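Local coordinates for flagellar protein FlgA (Thermotoga maritima, PDB 3FRN) that probably acts as a periplasmic chaperone for assembly of the P-ring of the flagellar basal body, at residues 214-219 against 231-236. Sequence-based numbering, arbitrary orientation.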
ATOM      1  N   GLN A 214       9.456  35.754 -15.612  1.00 44.38           N
ATOM      2  CA  GLN A 214       8.352  35.632 -16.570  1.00 47.51           C
ATOM      3  C   GLN A 214       7.643  36.973 -16.781  1.00 48.14           C
ATOM      4  O   GLN A 214       7.545  37.776 -15.856  1.00 49.80           O
ATOM      5  CB  GLN A 214       7.354  34.594 -16.058  1.00 48.20           C
ATOM      6  CG  GLN A 214       6.304  34.115 -17.048  1.00 47.08           C
ATOM      7  CD  GLN A 214       5.324  33.148 -16.398  1.00 50.32           C
ATOM      8  OE1 GLN A 214       5.647  32.492 -15.410  1.00 48.78           O
ATOM      9  NE2 GLN A 214       4.118  33.063 -16.949  1.00 57.88           N
ATOM     10  N   VAL A 215       7.166  37.215 -18.001  1.00 49.78           N
ATOM     11  CA  VAL A 215       6.352  38.397 -18.284  1.00 46.75           C
ATOM     12  C   VAL A 215       4.867  38.061 -18.164  1.00 46.02           C
ATOM     13  O   VAL A 215       4.353  37.175 -18.870  1.00 44.95           O
ATOM     14  CB  VAL A 215       6.649  38.996 -19.680  1.00 47.42           C
ATOM     15  CG1 VAL A 215       5.635  40.088 -20.038  1.00 48.10           C
ATOM     16  CG2 VAL A 215       8.051  39.573 -19.713  1.00 44.51           C
ATOM     17  N   VAL A 216       4.188  38.760 -17.257  1.00 43.79           N
ATOM     18  CA  VAL A 216       2.744  38.609 -17.101  1.00 43.00           C
ATOM     19  C   VAL A 216       2.061  39.976 -17.129  1.00 41.31           C
ATOM     20  O   VAL A 216       2.679  40.977 -16.764  1.00 42.60           O
ATOM     21  CB  VAL A 216       2.363  37.832 -15.798  1.00 41.61           C
ATOM     22  CG1 VAL A 216       2.543  36.326 -15.991  1.00 27.83           C
ATOM     23  CG2 VAL A 216       3.148  38.336 -14.592  1.00 46.47           C
ATOM     24  N   PRO A 217       0.795  40.027 -17.589  1.00 38.13           N
ATOM     25  CA  PRO A 217      -0.013  41.232 -17.419  1.00 38.54           C
ATOM     26  C   PRO A 217      -0.231  41.566 -15.944  1.00 36.62           C
ATOM     27  O   PRO A 217      -0.202  40.678 -15.098  1.00 36.13           O
ATOM     28  CB  PRO A 217      -1.344  40.860 -18.079  1.00 40.91           C
ATOM     29  CG  PRO A 217      -1.011  39.758 -19.017  1.00 41.39           C
ATOM     30  CD  PRO A 217       0.058  38.985 -18.325  1.00 35.42           C
ATOM     31  N   ALA A 218      -0.433  42.844 -15.644  1.00 36.10           N
ATOM     32  CA  ALA A 218      -0.578  43.303 -14.266  1.00 33.70           C
ATOM     33  C   ALA A 218      -1.559  44.472 -14.154  1.00 32.49           C
ATOM     34  O   ALA A 218      -1.691  45.268 -15.075  1.00 35.28           O
ATOM     35  CB  ALA A 218       0.773  43.682 -13.687  1.00 29.16           C
ATOM     36  N   TYR A 219      -2.239  44.555 -13.016  1.00 37.67           N
ATOM     37  CA  TYR A 219      -3.240  45.579 -12.763  1.00 41.92           C
ATOM     38  C   TYR A 219      -2.879  46.407 -11.531  1.00 44.52           C
ATOM     39  O   TYR A 219      -2.455  45.862 -10.509  1.00 45.34           O
ATOM     40  CB  TYR A 219      -4.612  44.936 -12.570  1.00 45.97           C
ATOM     41  CG  TYR A 219      -5.376  44.692 -13.853  1.00 57.11           C
ATOM     42  CD1 TYR A 219      -6.236  45.664 -14.366  1.00 68.18           C
ATOM     43  CD2 TYR A 219      -5.253  43.488 -14.549  1.00 64.53           C
ATOM     44  CE1 TYR A 219      -6.951  45.453 -15.542  1.00 68.66           C
ATOM     45  CE2 TYR A 219      -5.965  43.263 -15.731  1.00 65.44           C
ATOM     46  CZ  TYR A 219      -6.813  44.254 -16.219  1.00 64.95           C
ATOM     47  OH  TYR A 219      -7.525  44.056 -17.384  1.00 61.34           O
ATOM     48  N   VAL A 231       4.562  43.124 -16.425  1.00 38.47           N
ATOM     49  CA  VAL A 231       5.651  43.178 -15.439  1.00 36.63           C
ATOM     50  C   VAL A 231       6.570  41.962 -15.514  1.00 35.27           C
ATOM     51  O   VAL A 231       6.226  40.955 -16.137  1.00 35.70           O
ATOM     52  CB  VAL A 231       5.128  43.311 -13.987  1.00 38.44           C
ATOM     53  CG1 VAL A 231       4.446  44.656 -13.770  1.00 36.03           C
ATOM     54  CG2 VAL A 231       4.201  42.150 -13.635  1.00 43.25           C
ATOM     55  N   GLU A 232       7.736  42.066 -14.871  1.00 34.98           N
ATOM     56  CA  GLU A 232       8.655  40.937 -14.763  1.00 34.94           C
ATOM     57  C   GLU A 232       8.793  40.468 -13.321  1.00 38.18           C
ATOM     58  O   GLU A 232       9.201  41.234 -12.444  1.00 37.91           O
ATOM     59  CB  GLU A 232      10.031  41.267 -15.335  1.00 35.94           C
ATOM     60  CG  GLU A 232      10.820  40.021 -15.712  1.00 37.77           C
ATOM     61  CD  GLU A 232      12.318  40.249 -15.808  1.00 44.91           C
ATOM     62  OE1 GLU A 232      13.021  39.294 -16.246  1.00 47.33           O
ATOM     63  OE2 GLU A 232      12.798  41.371 -15.451  1.00 47.87           O
ATOM     64  N   VAL A 233       8.479  39.193 -13.109  1.00 39.67           N
ATOM     65  CA  VAL A 233       8.420  38.575 -11.782  1.00 39.49           C
ATOM     66  C   VAL A 233       9.806  38.337 -11.159  1.00 36.90           C
ATOM     67  O   VAL A 233      10.720  37.844 -11.827  1.00 33.26           O
ATOM     68  CB  VAL A 233       7.636  37.244 -11.840  1.00 43.28           C
ATOM     69  CG1 VAL A 233       6.986  36.978 -10.526  1.00 49.55           C
ATOM     70  CG2 VAL A 233       6.550  37.290 -12.909  1.00 47.24           C
ATOM     71  N   LEU A 234       9.949  38.691  -9.880  1.00 35.17           N
ATOM     72  CA  LEU A 234      11.235  38.593  -9.159  1.00 34.96           C
ATOM     73  C   LEU A 234      11.416  37.234  -8.475  1.00 35.14           C
ATOM     74  O   LEU A 234      12.528  36.869  -8.094  1.00 32.97           O
ATOM     75  CB  LEU A 234      11.353  39.731  -8.127  1.00 35.30           C
ATOM     76  CG  LEU A 234      12.597  40.117  -7.298  1.00 40.69           C
ATOM     77  CD1 LEU A 234      12.759  39.280  -6.013  1.00 39.27           C
ATOM     78  CD2 LEU A 234      13.887  40.137  -8.129  1.00 46.88           C
ATOM     79  N   GLU A 235      10.316  36.500  -8.310  1.00 37.05           N
ATOM     80  CA  GLU A 235      10.324  35.201  -7.638  1.00 36.73           C
ATOM     81  C   GLU A 235       9.380  34.245  -8.357  1.00 40.11           C
ATOM     82  O   GLU A 235       8.513  34.671  -9.124  1.00 43.02           O
ATOM     83  CB  GLU A 235       9.852  35.344  -6.189  1.00 34.82           C
ATOM     84  CG  GLU A 235      10.776  36.107  -5.259  1.00 45.75           C
ATOM     85  CD  GLU A 235      10.012  36.959  -4.257  1.00 54.49           C
ATOM     86  OE1 GLU A 235       8.812  37.224  -4.490  1.00 37.88           O
ATOM     87  OE2 GLU A 235      10.614  37.373  -3.241  1.00 59.47           O
ATOM     88  N   ASN A 236       9.537  32.950  -8.096  1.00 42.02           N
ATOM     89  CA  ASN A 236       8.539  31.967  -8.506  1.00 41.36           C
ATOM     90  C   ASN A 236       7.319  32.111  -7.602  1.00 36.77           C
ATOM     91  O   ASN A 236       7.444  32.567  -6.471  1.00 34.86           O
ATOM     92  CB  ASN A 236       9.123  30.559  -8.437  1.00 40.43           C
ATOM     93  CG  ASN A 236      10.195  30.327  -9.487  1.00 57.59           C
ATOM     94  OD1 ASN A 236       9.947  29.687 -10.510  1.00 70.74           O
ATOM     95  ND2 ASN A 236      11.392  30.862  -9.251  1.00 61.09           N
TER
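Val231 lies against both Val216 and Ala218, and more of its surface is buried here than that of any other residue in the two segments. Its CG2 sits between the backbone N and the carbonyl carbon (chi1 -67°), a setting that carries this methyl close to Val216 CG2. Alanine suits its place because its single methyl, CB, touches CG1 and CG2 of Val231, both at 3.8 Å, and Leu264 and Ile266 of strand 263-266 as well.

Gln214 and Val233 meet at the other end of the contact. Val233 N donates to Gln214 O at 3.2 Å, and Val233 CG2 comes within 3.1 Å of that same Gln214 O while lying 4.2 Å from Gln214 CB. The Gln214 side chain turns to Val211 N through OE1. Val233 CG2 also meets Val216 CG2, 3.9 Å away, and Val233 passes the packing on to Val243 of strand 242-246. Branched valines fit such a layer, being compact and at ease in extended backbone.

Val216 and Val231 form a hydrogen-bonded antiparallel pair, with Val231 N to Val216 O at 2.9 Å and Val216 N to Val231 O at 3.2 Å. Val215 and Glu232, the neighbouring non-hydrogen-bonded pair, occupy the other, exposed face, where a carboxylate can meet solvent. Strands 215-219 and 229-233, consecutive and antiparallel, make a beta hairpin. Pro217 and Tyr219 bond to Leu264, within a five-stranded sheet whose first and last strands also pair, in the C-terminal P-ring chaperone region of FlgA.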